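Local coordinates for protein-disulfide isomerase (Novosphingobium aromaticivorans, PDB 3GMF), which probably acts as a thiol-disulfide oxidoreductase or isomerase of the thioredoxin-fold family, helping to form or rearrange disulfide bonds, at residues A15-C27 with K50-D64. Sequence-based numbering, arbitrary orientation.
Sequences AKLRLVEFVSYTC and KGAIEVRNFVRDPID
Asp64 reaches back from the first turn of helix 62-73 and holds the loop after strand 17-23 with both carboxylate oxygens. Asp64 OD2 accepts from Ser24 OG at 2.6 Å and, on the other face of the carboxylate, from the backbone N of Arg60; Asp64 OD1 takes Tyr25 N at 2.9 Å, again from above the plane. With chi1 at 161°, Ser24 swings OG away from its own N and between Asp64 and Arg60, where it also accepts from Arg60 NE. Arg60 NH2 bonds Thr26 OG1 at 3.0 Å, and one face of that guanidinium lies over Cys27 CB, while Thr26 OG1 donates to the syn lone pair of Asp61 OD2 (2.6 Å). Without the carboxylate, as with an alanine here, Ser24 OG and the Tyr25 and Arg60 amides are likely to lose their shared acceptor, and the loop before Cys27 could shift.

Upstream, strands 17-23 and 51-57 run parallel, their axes 4.7 Å apart at closest approach. Arg18 NH1 meets Glu54 OE1 in the guanidinium plane (3.0 Å); Arg56 grips Glu54 OE2 side-on with NE and NH2, and His7 also bonds that oxygen. Val20 CG1 sits over the Arg56 guanidinium, 3.4 Å from Arg56 NE. On the opposite face of the sheet, Ile53 CG2 abuts the Glu21 carboxylate.

Helix 28-46 completes this beta-alpha-beta crossover; Cys27 caps its N-terminus and Cys30 lies in its first turn, consistent with a thioredoxin-type CxxC. Strand 7-10 flanks 51-57, and strand 171-174 flanks 17-23.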
# COMPACT_ATOMS: atom_id res chain seq x y z
N ALA A 15 18.97 -0.04 11.28
CA ALA A 15 18.31 -0.68 12.43
C ALA A 15 18.27 -2.19 12.21
O ALA A 15 18.03 -2.64 11.08
CB ALA A 15 16.91 -0.13 12.62
N LYS A 16 18.54 -2.97 13.27
CA LYS A 16 18.71 -4.42 13.14
C LYS A 16 17.43 -5.17 12.74
O LYS A 16 17.48 -6.09 11.93
CB LYS A 16 19.34 -5.05 14.40
CG LYS A 16 18.67 -4.71 15.74
CD LYS A 16 18.64 -5.91 16.70
CE LYS A 16 20.02 -6.29 17.26
NZ LYS A 16 20.71 -7.36 16.46
N LEU A 17 16.28 -4.76 13.29
CA LEU A 17 15.03 -5.43 12.93
C LEU A 17 14.42 -4.73 11.72
O LEU A 17 14.01 -3.57 11.79
CB LEU A 17 14.02 -5.49 14.10
CG LEU A 17 12.86 -6.51 14.01
CD1 LEU A 17 12.11 -6.59 15.32
CD2 LEU A 17 11.85 -6.22 12.91
N ARG A 18 14.33 -5.46 10.62
CA ARG A 18 13.69 -4.92 9.43
C ARG A 18 12.38 -5.68 9.19
O ARG A 18 12.41 -6.88 8.87
CB ARG A 18 14.62 -5.08 8.23
CG ARG A 18 14.05 -4.60 6.89
CD ARG A 18 13.89 -3.09 6.83
NE ARG A 18 15.19 -2.40 6.80
CZ ARG A 18 15.87 -2.09 5.69
NH1 ARG A 18 15.39 -2.40 4.49
NH2 ARG A 18 17.03 -1.44 5.79
N LEU A 19 11.26 -4.98 9.36
CA LEU A 19 9.93 -5.55 9.12
C LEU A 19 9.51 -5.14 7.71
O LEU A 19 9.38 -3.95 7.42
CB LEU A 19 8.92 -4.97 10.12
CG LEU A 19 7.45 -5.34 9.88
CD1 LEU A 19 7.21 -6.88 9.98
CD2 LEU A 19 6.50 -4.57 10.79
N VAL A 20 9.27 -6.13 6.86
CA VAL A 20 8.73 -5.88 5.52
C VAL A 20 7.24 -6.20 5.54
O VAL A 20 6.86 -7.26 6.01
CB VAL A 20 9.39 -6.78 4.48
CG1 VAL A 20 8.71 -6.62 3.12
CG2 VAL A 20 10.87 -6.43 4.37
N GLU A 21 6.43 -5.29 5.00
CA GLU A 21 4.96 -5.44 4.98
C GLU A 21 4.55 -5.46 3.52
O GLU A 21 4.92 -4.54 2.79
CB GLU A 21 4.27 -4.23 5.63
CG GLU A 21 4.68 -3.92 7.08
CD GLU A 21 3.88 -2.77 7.70
OE1 GLU A 21 3.24 -2.00 6.95
OE2 GLU A 21 3.87 -2.65 8.94
N PHE A 22 3.86 -6.52 3.08
CA PHE A 22 3.29 -6.59 1.73
C PHE A 22 1.84 -6.25 1.92
O PHE A 22 1.09 -7.01 2.55
CB PHE A 22 3.42 -8.00 1.14
CG PHE A 22 4.84 -8.47 0.99
CD1 PHE A 22 5.56 -8.20 -0.17
CD2 PHE A 22 5.45 -9.22 1.99
CE1 PHE A 22 6.89 -8.66 -0.32
CE2 PHE A 22 6.75 -9.69 1.84
CZ PHE A 22 7.48 -9.39 0.69
N VAL A 23 1.42 -5.10 1.40
CA VAL A 23 0.07 -4.60 1.68
C VAL A 23 -0.61 -4.12 0.40
O VAL A 23 0.05 -3.75 -0.57
CB VAL A 23 0.04 -3.47 2.76
CG1 VAL A 23 0.62 -3.98 4.11
CG2 VAL A 23 0.78 -2.22 2.25
N SER A 24 -1.94 -4.07 0.45
CA SER A 24 -2.75 -3.73 -0.72
C SER A 24 -3.81 -2.72 -0.32
O SER A 24 -4.46 -2.92 0.71
CB SER A 24 -3.43 -4.99 -1.23
OG SER A 24 -4.54 -4.67 -2.07
N TYR A 25 -4.00 -1.68 -1.14
CA TYR A 25 -4.98 -0.60 -0.80
C TYR A 25 -6.44 -1.03 -0.82
O TYR A 25 -7.29 -0.35 -0.24
CB TYR A 25 -4.80 0.64 -1.69
CG TYR A 25 -3.45 1.30 -1.49
CD1 TYR A 25 -3.18 1.99 -0.29
CD2 TYR A 25 -2.46 1.25 -2.47
CE1 TYR A 25 -1.95 2.60 -0.07
CE2 TYR A 25 -1.18 1.87 -2.25
CZ TYR A 25 -0.96 2.54 -1.05
OH TYR A 25 0.26 3.13 -0.83
N THR A 26 -6.73 -2.14 -1.50
CA THR A 26 -8.13 -2.60 -1.63
C THR A 26 -8.49 -3.72 -0.66
O THR A 26 -9.58 -4.29 -0.72
CB THR A 26 -8.45 -3.04 -3.07
OG1 THR A 26 -7.51 -4.06 -3.49
CG2 THR A 26 -8.41 -1.84 -4.01
N CYS A 27 -7.54 -4.05 0.22
CA CYS A 27 -7.70 -5.17 1.15
C CYS A 27 -8.21 -4.68 2.51
O CYS A 27 -7.60 -3.81 3.13
CB CYS A 27 -6.35 -5.90 1.31
SG CYS A 27 -6.30 -7.11 2.65
N LYS A 50 15.02 1.08 17.03
CA LYS A 50 15.19 -0.35 17.28
C LYS A 50 14.85 -1.20 16.06
O LYS A 50 15.29 -2.35 15.93
CB LYS A 50 14.32 -0.76 18.47
CG LYS A 50 14.76 -0.13 19.80
CD LYS A 50 13.68 -0.25 20.86
CE LYS A 50 14.26 0.06 22.24
NZ LYS A 50 13.23 0.25 23.30
N GLY A 51 14.08 -0.63 15.15
CA GLY A 51 13.70 -1.33 13.93
C GLY A 51 13.18 -0.36 12.90
O GLY A 51 12.90 0.80 13.22
N ALA A 52 13.02 -0.85 11.67
CA ALA A 52 12.53 -0.03 10.57
C ALA A 52 11.46 -0.83 9.82
O ALA A 52 11.46 -2.06 9.85
CB ALA A 52 13.67 0.33 9.64
N ILE A 53 10.57 -0.12 9.12
CA ILE A 53 9.46 -0.77 8.39
C ILE A 53 9.59 -0.48 6.92
O ILE A 53 9.61 0.68 6.51
CB ILE A 53 8.08 -0.29 8.86
CG1 ILE A 53 7.92 -0.49 10.37
CG2 ILE A 53 6.98 -1.07 8.11
CD1 ILE A 53 6.77 0.26 10.96
N GLU A 54 9.64 -1.54 6.13
CA GLU A 54 9.69 -1.42 4.69
C GLU A 54 8.32 -1.78 4.14
O GLU A 54 7.90 -2.93 4.20
CB GLU A 54 10.73 -2.37 4.12
CG GLU A 54 10.92 -2.25 2.64
CD GLU A 54 12.07 -3.12 2.16
OE1 GLU A 54 13.02 -3.34 2.95
OE2 GLU A 54 12.02 -3.57 1.01
N VAL A 55 7.61 -0.78 3.63
CA VAL A 55 6.27 -1.00 3.08
C VAL A 55 6.41 -1.30 1.62
O VAL A 55 7.02 -0.54 0.87
CB VAL A 55 5.37 0.23 3.32
CG1 VAL A 55 4.04 0.11 2.57
CG2 VAL A 55 5.14 0.39 4.81
N ARG A 56 5.89 -2.45 1.23
CA ARG A 56 5.85 -2.79 -0.18
C ARG A 56 4.42 -2.81 -0.68
O ARG A 56 3.51 -3.40 -0.07
CB ARG A 56 6.56 -4.11 -0.48
CG ARG A 56 8.04 -4.11 -0.12
CD ARG A 56 8.59 -5.48 -0.37
NE ARG A 56 9.97 -5.61 0.09
CZ ARG A 56 10.74 -6.66 -0.17
NH1 ARG A 56 10.29 -7.67 -0.91
NH2 ARG A 56 11.98 -6.69 0.29
N ASN A 57 4.22 -2.12 -1.80
CA ASN A 57 2.90 -2.09 -2.44
C ASN A 57 2.71 -3.38 -3.22
O ASN A 57 3.27 -3.58 -4.30
CB ASN A 57 2.77 -0.88 -3.36
CG ASN A 57 2.91 0.43 -2.62
OD1 ASN A 57 3.84 1.20 -2.87
ND2 ASN A 57 2.00 0.68 -1.72
N PHE A 58 1.90 -4.25 -2.64
CA PHE A 58 1.58 -5.52 -3.28
C PHE A 58 0.27 -5.25 -4.03
O PHE A 58 -0.81 -5.29 -3.44
CB PHE A 58 1.39 -6.59 -2.22
CG PHE A 58 1.19 -7.96 -2.80
CD1 PHE A 58 2.27 -8.70 -3.26
CD2 PHE A 58 -0.10 -8.51 -2.88
CE1 PHE A 58 2.08 -9.97 -3.80
CE2 PHE A 58 -0.31 -9.79 -3.41
CZ PHE A 58 0.78 -10.52 -3.86
N VAL A 59 0.39 -5.02 -5.34
CA VAL A 59 -0.76 -4.51 -6.10
C VAL A 59 -1.59 -5.67 -6.65
O VAL A 59 -1.09 -6.45 -7.46
CB VAL A 59 -0.28 -3.61 -7.26
CG1 VAL A 59 -1.48 -3.18 -8.11
CG2 VAL A 59 0.49 -2.38 -6.72
N ARG A 60 -2.86 -5.76 -6.23
CA ARG A 60 -3.68 -6.96 -6.50
C ARG A 60 -4.67 -6.82 -7.65
O ARG A 60 -5.16 -7.84 -8.18
CB ARG A 60 -4.47 -7.37 -5.25
CG ARG A 60 -3.61 -7.68 -3.99
CD ARG A 60 -4.48 -8.19 -2.86
NE ARG A 60 -5.56 -7.23 -2.59
CZ ARG A 60 -6.76 -7.56 -2.15
NH1 ARG A 60 -7.05 -8.84 -1.93
NH2 ARG A 60 -7.69 -6.62 -1.97
N ASP A 61 -4.99 -5.57 -7.98
CA ASP A 61 -6.11 -5.25 -8.91
C ASP A 61 -5.92 -3.79 -9.42
O ASP A 61 -5.08 -3.05 -8.90
CB ASP A 61 -7.48 -5.50 -8.23
CG ASP A 61 -7.72 -4.58 -7.03
OD1 ASP A 61 -7.77 -3.36 -7.25
OD2 ASP A 61 -7.83 -5.09 -5.89
N PRO A 62 -6.65 -3.40 -10.49
CA PRO A 62 -6.39 -2.08 -11.06
C PRO A 62 -6.84 -0.91 -10.17
O PRO A 62 -6.38 0.20 -10.38
CB PRO A 62 -7.19 -2.10 -12.38
CG PRO A 62 -7.52 -3.53 -12.61
CD PRO A 62 -7.65 -4.16 -11.26
N ILE A 63 -7.76 -1.16 -9.23
CA ILE A 63 -8.17 -0.10 -8.27
C ILE A 63 -7.01 0.20 -7.30
O ILE A 63 -6.60 1.36 -7.10
CB ILE A 63 -9.43 -0.50 -7.51
CG1 ILE A 63 -10.58 -0.70 -8.50
CG2 ILE A 63 -9.88 0.63 -6.54
CD1 ILE A 63 -11.69 -1.55 -7.90
N ASP A 64 -6.47 -0.87 -6.72
CA ASP A 64 -5.20 -0.87 -5.97
C ASP A 64 -4.09 -0.16 -6.75
O ASP A 64 -3.42 0.74 -6.21
CB ASP A 64 -4.81 -2.34 -5.72
CG ASP A 64 -3.83 -2.52 -4.56
OD1 ASP A 64 -3.39 -1.52 -3.93
OD2 ASP A 64 -3.51 -3.70 -4.29
O HOH W 1 -0.81 -2.08 -3.13
O HOH W 2 -0.34 -0.78 -0.76